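Local structure of protein YibA (Escherichia coli, 1OYZ) at residues 36-39 with 40-44; 265-268 with 269-273. The protein is of uncertain function, with a HEAT-repeat architecture and possibly an oxidoreductase activity. One frame throughout, in Å; residues are numbered along the deposited sequence.

Interaction 1: 36-39 with 40-44; sequences NSLK and RISSA
Arg40 folds its side chain back over Ser37, and this van der Waals contact is the main side-chain meeting in the first turns of helix 37-50. The guanidinium lies with one face over the backbone of Ser37, whose CA sits 3.2 Å above its plane and toward the rim; Ser37 CB is 3.4 Å from Arg40 NH2. A bend at chi3 (-87°) turns the group back toward the start of the helix, while NE makes a weak hydrogen bond to the carbonyl of Asp34. Replacing Arg40 by an alanine would probably uncover this side of Ser37 and leave the Asp34 carbonyl without that weak donor. Ile41 adds a van der Waals touch, its CD1 lying 3.8 Å from Ser37 OG. The setting is the opening of an alpha-helix in a HEAT-repeat protein, with Asn36 at the N-cap position. Backbone bonds follow the i to i+4 pattern: Arg40 N reaches Asn36 O at 3.2 Å, Ile41 N reaches Ser37 O at 3.0 Å with an N-H...O angle of 159°, and Ser42 N reaches Leu38 O at 2.9 Å. Ser43 N likewise bonds to Lys39 O, whereas Ser43 OG turns to Leu28 O in the preceding helix, 25-31.

Interaction 2: 265-268 with 269-273; sequences DDNE and IITSA
Ile270 packs back against Asn267, one turn earlier, at the start of helix 268-277. Its CB lies 3.1 Å from Asn267 O. With CG1 anti to the carbonyl carbon (chi1 -60°), the chain runs back toward the N-cap residue: CG1 is 3.8 Å from Asn267 O, and CD1 ends 3.7 Å from Asn267 CB. The buried isoleucine also touches Met260 and Leu261 of helix 254-261 and Ile242 of helix 239-248, so one side chain joins the cap to two other helices of this alpha-helical repeat array. Asn267 occupies the N-cap position without capping the helix through its side chain; its ND2 instead donates to Leu261 O. Asn267 O accepts Thr271 N at 2.9 Å, with an N-H...O angle of 158°, and a weak bond from Thr271 OG1 at 3.3 Å. Glu268 O has a similar pair of donors, Ser272 N at 2.9 Å and, weakly, Ser272 OG at 3.3 Å. Each of these two carbonyl oxygens thus takes a backbone donor and a weak hydroxyl donor from the same residue, which ties the Thr271 and Ser272 side chains to the first turn, though only weakly, while Ile270 supplies the apolar contact.

In the fold
The two contacts come in series along one chain, interaction 1 first, and share no helix: 36-44 opens helix 37-50, whereas 265-273 leads into helix 268-277, the last of the fold. Their centres are 46 Å apart and their nearest atoms about 35 Å apart, so they do not touch. Against a radius of gyration of 23 Å, with the centres of interactions 1 and 2 lying 22 and 30 Å from that of the chain, this places them in well-separated parts of an elongated, strand-free helical array. Both are helix beginnings, each tied to the preceding helix, 25-31 or 254-261, so the stacking of successive helices is seen near both ends of the protein.

Interaction 1: 36-39 with 40-44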
ATOM      1  N   ASN A  36     -11.284 -22.808  -8.265  1.00 49.02           N
ATOM      2  CA  ASN A  36     -10.000 -22.435  -7.690  1.00 49.03           C
ATOM      3  C   ASN A  36      -9.741 -20.950  -7.891  1.00 46.91           C
ATOM      4  O   ASN A  36      -9.858 -20.420  -8.994  1.00 47.35           O
ATOM      5  CB  ASN A  36      -8.840 -23.224  -8.297  1.00 50.89           C
ATOM      6  CG  ASN A  36      -7.514 -22.885  -7.630  1.00 52.76           C
ATOM      7  OD1 ASN A  36      -7.216 -23.374  -6.535  1.00 55.04           O
ATOM      8  ND2 ASN A  36      -6.726 -22.020  -8.267  1.00 52.19           N
ATOM      9  N   SER A  37      -9.379 -20.296  -6.804  1.00 44.27           N
ATOM     10  CA  SER A  37      -9.131 -18.872  -6.800  1.00 43.64           C
ATOM     11  C   SER A  37      -8.023 -18.441  -7.752  1.00 42.53           C
ATOM     12  O   SER A  37      -8.201 -17.523  -8.548  1.00 42.45           O
ATOM     13  CB  SER A  37      -8.783 -18.415  -5.383  1.00 42.52           C
ATOM     14  OG  SER A  37      -8.826 -17.002  -5.325  1.00 45.70           O
ATOM     15  N   LEU A  38      -6.881 -19.107  -7.649  1.00 41.34           N
ATOM     16  CA  LEU A  38      -5.727 -18.806  -8.472  1.00 40.80           C
ATOM     17  C   LEU A  38      -6.055 -18.942  -9.948  1.00 41.24           C
ATOM     18  O   LEU A  38      -5.556 -18.169 -10.788  1.00 38.19           O
ATOM     19  CB  LEU A  38      -4.580 -19.740  -8.125  1.00 42.46           C
ATOM     20  CG  LEU A  38      -3.266 -19.407  -8.827  1.00 41.27           C
ATOM     21  CD1 LEU A  38      -2.873 -17.950  -8.581  1.00 40.52           C
ATOM     22  CD2 LEU A  38      -2.206 -20.345  -8.296  1.00 41.51           C
ATOM     23  N   LYS A  39      -6.886 -19.929 -10.267  1.00 39.78           N
ATOM     24  CA  LYS A  39      -7.289 -20.122 -11.646  1.00 40.00           C
ATOM     25  C   LYS A  39      -8.102 -18.925 -12.130  1.00 38.33           C
ATOM     26  O   LYS A  39      -7.923 -18.444 -13.245  1.00 36.21           O
ATOM     27  CB  LYS A  39      -8.108 -21.413 -11.813  1.00 43.01           C
ATOM     28  CG  LYS A  39      -7.270 -22.625 -12.185  1.00 46.31           C
ATOM     29  CD  LYS A  39      -8.111 -23.706 -12.833  1.00 48.68           C
ATOM     30  CE  LYS A  39      -7.239 -24.833 -13.383  1.00 52.36           C
ATOM     31  NZ  LYS A  39      -8.047 -25.935 -14.034  1.00 53.36           N
ATOM     32  N   ARG A  40      -8.992 -18.431 -11.287  1.00 37.62           N
ATOM     33  CA  ARG A  40      -9.815 -17.288 -11.672  1.00 36.41           C
ATOM     34  C   ARG A  40      -8.983 -16.020 -11.869  1.00 34.70           C
ATOM     35  O   ARG A  40      -9.200 -15.235 -12.789  1.00 35.00           O
ATOM     36  CB  ARG A  40     -10.877 -17.046 -10.596  1.00 38.33           C
ATOM     37  CG  ARG A  40     -11.935 -18.136 -10.555  1.00 39.57           C
ATOM     38  CD  ARG A  40     -13.116 -17.767  -9.660  1.00 42.20           C
ATOM     39  NE  ARG A  40     -12.874 -18.152  -8.279  1.00 44.92           N
ATOM     40  CZ  ARG A  40     -12.288 -17.387  -7.377  1.00 46.47           C
ATOM     41  NH1 ARG A  40     -11.888 -16.163  -7.699  1.00 50.62           N
ATOM     42  NH2 ARG A  40     -12.067 -17.859  -6.157  1.00 44.99           N
ATOM     43  N   ILE A  41      -8.035 -15.818 -10.984  1.00 32.54           N
ATOM     44  CA  ILE A  41      -7.193 -14.643 -11.038  1.00 34.17           C
ATOM     45  C   ILE A  41      -6.263 -14.629 -12.260  1.00 33.75           C
ATOM     46  O   ILE A  41      -6.120 -13.597 -12.951  1.00 33.15           O
ATOM     47  CB  ILE A  41      -6.373 -14.579  -9.762  1.00 35.10           C
ATOM     48  CG1 ILE A  41      -7.321 -14.247  -8.606  1.00 38.05           C
ATOM     49  CG2 ILE A  41      -5.180 -13.629  -9.943  1.00 35.86           C
ATOM     50  CD1 ILE A  41      -6.716 -14.446  -7.215  1.00 39.91           C
ATOM     51  N   SER A  42      -5.617 -15.769 -12.491  1.00 32.76           N
ATOM     52  CA  SER A  42      -4.678 -15.928 -13.593  1.00 31.47           C
ATOM     53  C   SER A  42      -5.381 -15.603 -14.903  1.00 30.97           C
ATOM     54  O   SER A  42      -4.882 -14.801 -15.714  1.00 30.21           O
ATOM     55  CB  SER A  42      -4.133 -17.361 -13.604  1.00 34.87           C
ATOM     56  OG  SER A  42      -3.279 -17.583 -12.478  1.00 37.72           O
ATOM     57  N   SER A  43      -6.543 -16.221 -15.098  1.00 30.23           N
ATOM     58  CA  SER A  43      -7.356 -15.989 -16.287  1.00 29.39           C
ATOM     59  C   SER A  43      -7.651 -14.490 -16.414  1.00 28.55           C
ATOM     60  O   SER A  43      -7.429 -13.880 -17.457  1.00 29.41           O
ATOM     61  CB  SER A  43      -8.667 -16.776 -16.176  1.00 30.84           C
ATOM     62  OG  SER A  43      -9.604 -16.335 -17.153  1.00 31.13           O
ATOM     63  N   ALA A  44      -8.143 -13.899 -15.333  1.00 28.02           N
ATOM     64  CA  ALA A  44      -8.454 -12.475 -15.330  1.00 27.33           C
ATOM     65  C   ALA A  44      -7.220 -11.643 -15.658  1.00 25.99           C
ATOM     66  O   ALA A  44      -7.316 -10.629 -16.340  1.00 26.01           O
ATOM     67  CB  ALA A  44      -9.020 -12.065 -13.956  1.00 26.50           C
TER

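Interaction 2: 265-268 with 269-273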
ATOM      1  N   ASP A 265      30.818  -6.123  11.184  1.00 52.84           N
ATOM      2  CA  ASP A 265      31.822  -6.244  10.128  1.00 55.65           C
ATOM      3  C   ASP A 265      31.723  -5.168   9.064  1.00 55.95           C
ATOM      4  O   ASP A 265      32.723  -4.572   8.697  1.00 56.21           O
ATOM      5  CB  ASP A 265      31.762  -7.634   9.500  1.00 57.17           C
ATOM      6  CG  ASP A 265      32.268  -8.709  10.444  1.00 57.91           C
ATOM      7  OD1 ASP A 265      33.400  -8.552  10.944  1.00 58.22           O
ATOM      8  OD2 ASP A 265      31.541  -9.700  10.687  1.00 57.55           O
ATOM      9  N   ASP A 266      30.526  -4.909   8.564  1.00 57.23           N
ATOM     10  CA  ASP A 266      30.357  -3.857   7.560  1.00 59.00           C
ATOM     11  C   ASP A 266      29.728  -2.646   8.239  1.00 57.30           C
ATOM     12  O   ASP A 266      28.508  -2.536   8.314  1.00 58.11           O
ATOM     13  CB  ASP A 266      29.434  -4.332   6.456  1.00 62.81           C
ATOM     14  CG  ASP A 266      28.163  -4.919   7.008  1.00 66.48           C
ATOM     15  OD1 ASP A 266      27.183  -5.045   6.239  1.00 69.31           O
ATOM     16  OD2 ASP A 266      28.153  -5.259   8.222  1.00 69.79           O
ATOM     17  N   ASN A 267      30.554  -1.726   8.711  1.00 54.67           N
ATOM     18  CA  ASN A 267      30.042  -0.554   9.410  1.00 52.14           C
ATOM     19  C   ASN A 267      29.922   0.697   8.556  1.00 50.27           C
ATOM     20  O   ASN A 267      29.828   1.810   9.080  1.00 49.40           O
ATOM     21  CB  ASN A 267      30.946  -0.261  10.600  1.00 50.96           C
ATOM     22  CG  ASN A 267      32.409  -0.262  10.207  1.00 48.20           C
ATOM     23  OD1 ASN A 267      32.736   0.089   9.076  1.00 43.82           O
ATOM     24  ND2 ASN A 267      33.290  -0.649  11.133  1.00 44.10           N
ATOM     25  N   GLU A 268      29.923   0.534   7.244  1.00 49.20           N
ATOM     26  CA  GLU A 268      29.822   1.698   6.378  1.00 48.69           C
ATOM     27  C   GLU A 268      28.576   2.549   6.693  1.00 45.42           C
ATOM     28  O   GLU A 268      28.680   3.762   6.877  1.00 45.01           O
ATOM     29  CB  GLU A 268      29.797   1.259   4.910  1.00 50.55           C
ATOM     30  CG  GLU A 268      29.244   2.308   3.969  1.00 56.21           C
ATOM     31  CD  GLU A 268      29.073   1.785   2.556  1.00 61.63           C
ATOM     32  OE1 GLU A 268      30.096   1.682   1.839  1.00 64.26           O
ATOM     33  OE2 GLU A 268      27.920   1.464   2.163  1.00 64.15           O
ATOM     34  N   ILE A 269      27.414   1.904   6.755  1.00 42.19           N
ATOM     35  CA  ILE A 269      26.153   2.595   7.019  1.00 39.36           C
ATOM     36  C   ILE A 269      26.223   3.368   8.346  1.00 36.93           C
ATOM     37  O   ILE A 269      25.632   4.436   8.503  1.00 33.45           O
ATOM     38  CB  ILE A 269      24.961   1.585   6.999  1.00 40.60           C
ATOM     39  CG1 ILE A 269      23.634   2.358   7.051  1.00 40.74           C
ATOM     40  CG2 ILE A 269      25.096   0.550   8.139  1.00 36.59           C
ATOM     41  CD1 ILE A 269      22.402   1.463   7.056  1.00 42.96           C
ATOM     42  N   ILE A 270      26.982   2.820   9.280  1.00 36.63           N
ATOM     43  CA  ILE A 270      27.199   3.433  10.577  1.00 38.69           C
ATOM     44  C   ILE A 270      28.028   4.716  10.362  1.00 39.73           C
ATOM     45  O   ILE A 270      27.692   5.800  10.872  1.00 36.97           O
ATOM     46  CB  ILE A 270      27.958   2.436  11.500  1.00 39.93           C
ATOM     47  CG1 ILE A 270      27.121   1.166  11.662  1.00 39.45           C
ATOM     48  CG2 ILE A 270      28.266   3.072  12.855  1.00 38.60           C
ATOM     49  CD1 ILE A 270      27.774   0.081  12.488  1.00 39.18           C
ATOM     50  N   THR A 271      29.091   4.593   9.576  1.00 39.72           N
ATOM     51  CA  THR A 271      29.956   5.729   9.298  1.00 40.26           C
ATOM     52  C   THR A 271      29.170   6.826   8.621  1.00 40.39           C
ATOM     53  O   THR A 271      29.398   8.006   8.878  1.00 40.80           O
ATOM     54  CB  THR A 271      31.151   5.302   8.416  1.00 41.84           C
ATOM     55  OG1 THR A 271      31.939   4.347   9.133  1.00 44.26           O
ATOM     56  CG2 THR A 271      32.034   6.501   8.057  1.00 41.19           C
ATOM     57  N   SER A 272      28.223   6.444   7.771  1.00 41.16           N
ATOM     58  CA  SER A 272      27.396   7.436   7.077  1.00 42.16           C
ATOM     59  C   SER A 272      26.610   8.275   8.069  1.00 40.29           C
ATOM     60  O   SER A 272      26.569   9.495   7.985  1.00 39.52           O
ATOM     61  CB  SER A 272      26.382   6.765   6.144  1.00 43.12           C
ATOM     62  OG  SER A 272      27.036   6.068   5.104  1.00 49.32           O
ATOM     63  N   ALA A 273      25.960   7.588   8.991  1.00 39.78           N
ATOM     64  CA  ALA A 273      25.157   8.252   9.994  1.00 38.56           C
ATOM     65  C   ALA A 273      26.085   9.161  10.786  1.00 38.88           C
ATOM     66  O   ALA A 273      25.748  10.312  11.056  1.00 40.46           O
ATOM     67  CB  ALA A 273      24.496   7.219  10.904  1.00 36.52           C
TER